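Local coordinates for single-strand DNA-binding protein (Agrobacterium tumefaciens, PDB 3BTP), which binds single-stranded, but not double-stranded, DNA regardless of sequence and mediates nuclear uptake of the transferred T-DNA during crown gall transformation, at residues E116-R121 / D262-T267; G157-P162 / D302-L307. All coordinates share one frame; numbering follows the deposited sequence.

Contact 1: residues E116-R121 / D262-T267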
# COMPACT_ATOMS: atom_id res chain seq x y z
N GLU A 116 14.31 -12.88 4.60
CA GLU A 116 13.04 -12.71 5.33
C GLU A 116 13.19 -11.81 6.60
O GLU A 116 12.19 -11.36 7.18
CB GLU A 116 12.48 -14.11 5.69
CG GLU A 116 13.32 -14.95 6.71
CD GLU A 116 12.58 -16.28 7.22
OE1 GLU A 116 11.35 -16.51 7.00
OE2 GLU A 116 13.27 -17.11 7.86
N TYR A 117 14.46 -11.61 7.04
CA TYR A 117 14.78 -10.54 7.97
C TYR A 117 16.15 -9.92 7.71
O TYR A 117 17.03 -10.53 7.04
CB TYR A 117 14.50 -10.88 9.48
CG TYR A 117 15.50 -11.86 10.10
CD1 TYR A 117 16.74 -11.41 10.60
CD2 TYR A 117 15.22 -13.25 10.12
CE1 TYR A 117 17.68 -12.29 11.14
CE2 TYR A 117 16.12 -14.14 10.69
CZ TYR A 117 17.36 -13.66 11.18
OH TYR A 117 18.25 -14.55 11.70
N ILE A 118 16.28 -8.69 8.19
CA ILE A 118 17.50 -7.94 8.22
C ILE A 118 17.73 -7.48 9.68
O ILE A 118 16.80 -7.01 10.34
CB ILE A 118 17.42 -6.71 7.28
CG1 ILE A 118 17.09 -7.11 5.82
CG2 ILE A 118 18.69 -5.88 7.36
CD1 ILE A 118 16.74 -5.96 4.94
N LEU A 119 18.96 -7.62 10.18
CA LEU A 119 19.34 -7.12 11.51
C LEU A 119 20.04 -5.80 11.37
O LEU A 119 21.07 -5.72 10.68
CB LEU A 119 20.28 -8.12 12.25
CG LEU A 119 19.56 -9.40 12.74
CD1 LEU A 119 20.52 -10.17 13.67
CD2 LEU A 119 18.18 -9.14 13.50
N VAL A 120 19.48 -4.75 11.97
CA VAL A 120 20.12 -3.43 11.85
C VAL A 120 20.78 -3.05 13.16
O VAL A 120 20.24 -3.28 14.23
CB VAL A 120 19.14 -2.30 11.41
CG1 VAL A 120 19.94 -1.00 11.07
CG2 VAL A 120 18.27 -2.75 10.21
N ARG A 121 21.95 -2.43 13.06
CA ARG A 121 22.67 -1.93 14.24
C ARG A 121 23.17 -0.52 14.06
O ARG A 121 23.42 -0.08 12.93
CB ARG A 121 23.83 -2.88 14.62
CG ARG A 121 24.90 -2.93 13.60
CD ARG A 121 25.66 -4.29 13.61
NE ARG A 121 26.74 -4.26 12.61
CZ ARG A 121 26.70 -4.83 11.39
NH1 ARG A 121 25.61 -5.51 10.97
NH2 ARG A 121 27.73 -4.69 10.57
N ASP A 262 16.54 7.04 5.68
CA ASP A 262 15.50 7.25 4.74
C ASP A 262 15.45 6.04 3.76
O ASP A 262 14.37 5.62 3.33
CB ASP A 262 15.86 8.50 3.91
CG ASP A 262 16.13 9.77 4.78
OD1 ASP A 262 15.64 9.86 5.91
OD2 ASP A 262 16.84 10.72 4.32
N ILE A 263 16.62 5.54 3.37
CA ILE A 263 16.78 4.71 2.17
C ILE A 263 17.52 3.48 2.62
O ILE A 263 18.51 3.56 3.30
CB ILE A 263 17.54 5.42 1.05
CG1 ILE A 263 16.75 6.63 0.49
CG2 ILE A 263 17.87 4.47 -0.05
CD1 ILE A 263 17.59 7.62 -0.30
N LEU A 264 16.99 2.32 2.25
CA LEU A 264 17.69 1.02 2.37
C LEU A 264 17.87 0.39 0.98
O LEU A 264 16.90 0.11 0.30
CB LEU A 264 16.87 0.09 3.30
CG LEU A 264 17.43 -1.29 3.80
CD1 LEU A 264 16.46 -1.85 4.86
CD2 LEU A 264 17.56 -2.30 2.69
N ILE A 265 19.10 0.08 0.59
CA ILE A 265 19.38 -0.58 -0.68
C ILE A 265 19.76 -2.01 -0.32
O ILE A 265 20.59 -2.25 0.53
CB ILE A 265 20.64 0.07 -1.37
CG1 ILE A 265 20.57 1.62 -1.39
CG2 ILE A 265 21.03 -0.63 -2.76
CD1 ILE A 265 19.55 2.19 -2.28
N LYS A 266 19.18 -2.99 -0.98
CA LYS A 266 19.56 -4.36 -0.71
C LYS A 266 20.02 -4.95 -2.05
O LYS A 266 19.19 -5.19 -2.92
CB LYS A 266 18.38 -5.15 -0.18
CG LYS A 266 18.77 -6.61 0.17
CD LYS A 266 17.76 -7.31 1.14
CE LYS A 266 16.56 -7.76 0.44
NZ LYS A 266 16.69 -8.61 -0.83
N THR A 267 21.33 -5.20 -2.19
CA THR A 267 21.90 -5.63 -3.49
C THR A 267 21.50 -7.08 -3.79
O THR A 267 21.03 -7.80 -2.90
CB THR A 267 23.49 -5.55 -3.47
OG1 THR A 267 24.01 -6.72 -2.81
CG2 THR A 267 24.04 -4.30 -2.79
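The ammonium nitrogen NZ of Lys266, whose methylenes rest against Ile118, is held chiefly by a salt bridge to OD2 of Asp115, the residue just before segment 116-121. Glu304 adds a weak, longer ion pair to the same nitrogen. The lysine chain leaves its strand extended and then bends twice, at chi3 (78°) and chi4 (50°), which turns NZ back toward the acid while CD stays over the apolar side. That carbon lies 4.2 Å from Ile118 CD1, the lysine chain passing obliquely across the isoleucine.

Ile118 makes its whole contact through the same methyl. Its long branch is anti to the carbonyl carbon (chi1 -57°) and nearly straight beyond, which carries CD1 across to strand 263-266. Tip to tip with it comes Leu264, its CD1 4.1 Å from Ile118 CD1; Leu264 also touches Leu151 in the strand next to 117-124. Ile118 CD1 thus touches both side chains, which are two residues apart on the same face of strand 263-266 and also meet each other. With the Ile118 and Lys266 alpha carbons 9.8 Å apart, the backbones exchange no hydrogen bonds, and the contact buries just 110 Å².

Ile263 and Ile265 instead pack on helix 288-299, which covers the other face of their strand. The arrangement is that of two four-stranded antiparallel sheets packed on one another through residues of interior strands, the second backed by a helix.

Contact 2: residues G157-P162 / D302-L307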
# COMPACT_ATOMS: atom_id res chain seq x y z
N GLY A 157 7.84 -7.46 -0.06
CA GLY A 157 9.21 -6.94 0.06
C GLY A 157 9.34 -5.61 0.80
O GLY A 157 10.39 -4.99 0.75
N ASN A 158 8.26 -5.16 1.44
CA ASN A 158 8.31 -4.12 2.51
C ASN A 158 8.93 -4.76 3.73
O ASN A 158 8.78 -5.99 3.93
CB ASN A 158 6.94 -3.62 2.89
CG ASN A 158 6.11 -3.15 1.70
OD1 ASN A 158 6.60 -2.52 0.76
ND2 ASN A 158 4.84 -3.49 1.73
N TYR A 159 9.62 -3.96 4.53
CA TYR A 159 10.26 -4.43 5.75
C TYR A 159 9.70 -3.67 6.97
O TYR A 159 9.72 -2.42 7.06
CB TYR A 159 11.83 -4.32 5.63
CG TYR A 159 12.48 -5.49 4.86
CD1 TYR A 159 12.89 -6.63 5.50
CD2 TYR A 159 12.62 -5.45 3.49
CE1 TYR A 159 13.49 -7.70 4.80
CE2 TYR A 159 13.19 -6.54 2.76
CZ TYR A 159 13.62 -7.65 3.43
OH TYR A 159 14.16 -8.73 2.74
N TYR A 160 9.22 -4.45 7.93
CA TYR A 160 8.56 -3.93 9.14
C TYR A 160 9.43 -4.17 10.33
O TYR A 160 9.94 -5.27 10.51
CB TYR A 160 7.25 -4.69 9.44
CG TYR A 160 6.07 -4.33 8.56
CD1 TYR A 160 5.05 -3.53 9.07
CD2 TYR A 160 5.99 -4.77 7.23
CE1 TYR A 160 3.96 -3.22 8.29
CE2 TYR A 160 4.92 -4.42 6.43
CZ TYR A 160 3.90 -3.64 6.97
OH TYR A 160 2.77 -3.32 6.24
N PRO A 161 9.56 -3.12 11.18
CA PRO A 161 10.24 -3.26 12.48
C PRO A 161 9.21 -3.85 13.41
O PRO A 161 8.04 -3.89 13.06
CB PRO A 161 10.63 -1.81 12.85
CG PRO A 161 9.54 -0.93 12.18
CD PRO A 161 9.03 -1.74 10.95
N PRO A 162 9.64 -4.33 14.61
CA PRO A 162 8.88 -5.27 15.41
C PRO A 162 7.48 -4.87 15.89
O PRO A 162 6.61 -5.70 15.76
CB PRO A 162 9.85 -5.55 16.61
CG PRO A 162 11.19 -5.30 16.01
CD PRO A 162 10.97 -4.09 15.20
N ASP A 302 18.74 -6.29 -10.26
CA ASP A 302 17.91 -7.02 -9.29
C ASP A 302 17.93 -6.42 -7.88
O ASP A 302 17.37 -7.02 -6.96
CB ASP A 302 18.38 -8.48 -9.16
CG ASP A 302 17.86 -9.39 -10.29
OD1 ASP A 302 17.25 -8.87 -11.26
OD2 ASP A 302 18.06 -10.64 -10.19
N THR A 303 18.61 -5.29 -7.72
CA THR A 303 18.70 -4.54 -6.47
C THR A 303 17.34 -4.02 -5.98
O THR A 303 16.56 -3.56 -6.76
CB THR A 303 19.71 -3.36 -6.61
OG1 THR A 303 20.96 -3.91 -7.02
CG2 THR A 303 19.99 -2.68 -5.25
N GLU A 304 17.07 -4.11 -4.69
CA GLU A 304 15.82 -3.57 -4.12
C GLU A 304 16.07 -2.24 -3.42
O GLU A 304 17.06 -2.07 -2.78
CB GLU A 304 15.24 -4.58 -3.14
CG GLU A 304 14.46 -5.64 -3.86
CD GLU A 304 14.00 -6.80 -2.94
OE1 GLU A 304 13.97 -6.68 -1.67
OE2 GLU A 304 13.64 -7.84 -3.55
N ILE A 305 15.16 -1.31 -3.54
CA ILE A 305 15.28 -0.06 -2.82
C ILE A 305 14.05 0.11 -1.97
O ILE A 305 12.97 0.07 -2.49
CB ILE A 305 15.36 1.21 -3.79
CG1 ILE A 305 16.52 1.08 -4.81
CG2 ILE A 305 15.52 2.50 -2.95
CD1 ILE A 305 16.41 2.05 -5.94
N LYS A 306 14.26 0.35 -0.67
CA LYS A 306 13.23 0.68 0.31
C LYS A 306 13.35 2.11 0.75
O LYS A 306 14.44 2.63 1.04
CB LYS A 306 13.36 -0.16 1.59
CG LYS A 306 13.80 -1.54 1.30
CD LYS A 306 12.84 -2.32 0.33
CE LYS A 306 13.48 -3.73 0.05
NZ LYS A 306 12.58 -4.67 -0.70
N LEU A 307 12.17 2.69 0.88
CA LEU A 307 12.01 4.09 1.28
C LEU A 307 11.16 4.08 2.57
O LEU A 307 10.07 3.50 2.64
CB LEU A 307 11.34 4.80 0.13
CG LEU A 307 12.11 5.41 -1.04
CD1 LEU A 307 13.59 5.21 -1.08
CD2 LEU A 307 11.51 5.00 -2.32
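Lys306 and Gly157 form the hydrogen bond that joins these segments: NZ donates to Gly157 O over 2.6 Å. The nitrogen lies in the carbonyl plane, on a lone pair of the oxygen, with a C=O...N angle of 143°. CE follows close behind, 3.4 Å from Gly157 O. The bend at chi2 (-58°), followed by an extended run to NZ, carries the ammonium group to this point.

Charge pairing fixes the same nitrogen from its own strand. Lys306 NZ bridges to Glu304 OE1 at 2.6 Å, two residues back on the same face, approaching from above the carboxylate, 48° out of its plane. Each partner has a second opposite charge: Asp316 for the lysine and Arg153 for Glu304 OE1. Three acceptor groups round the buried lysine nitrogen, two of them acids, would probably favour its charged state.

In fold terms, strand 159-160 is an edge of one antiparallel sheet and strand 304-308 an interior strand of another. The sheets also meet through backbone hydrogen bonding between Tyr159 and Met314, the latter on the neighbouring strand 314-316.

Van der Waals contact comes from the Tyr159 ring, which the end of the lysine meets at its edge. CE sits there, 3.9 Å from Tyr159 CE2, and NZ lies in the ring plane, so the cation does not stack on the face. Glu304 OE1 is also near this edge, more loosely, 4.5 Å from Tyr159 CE2. The ring's far end is tied down by its hydroxyl, hydrogen-bonded to the backbone oxygen of Asp115 and to Arg153.

Contacts 1 and 2 sit side by side, their centres about 7 Å apart, because strands 263-266 and 304-308 are antiparallel neighbours in one sheet. A probable backbone hydrogen bond, Leu264 O to Lys306 N at 2.8 Å, joins them. On the helix-covered face, Ile265 CG2 meets Thr303 CG2 at 3.4 Å. On the face turned to the sheet of strands 117-124 and 159-160, Lys266 CE lies 3.5 Å from Tyr159 OH, and the long, weak ion pair spans 3.4 Å from Lys266 NZ to Glu304 OE1. Asp115 is a partner of both contacts. The few apolar contacts of contact 1 thus border the charged cluster of contact 2, both lying between the same two sheets.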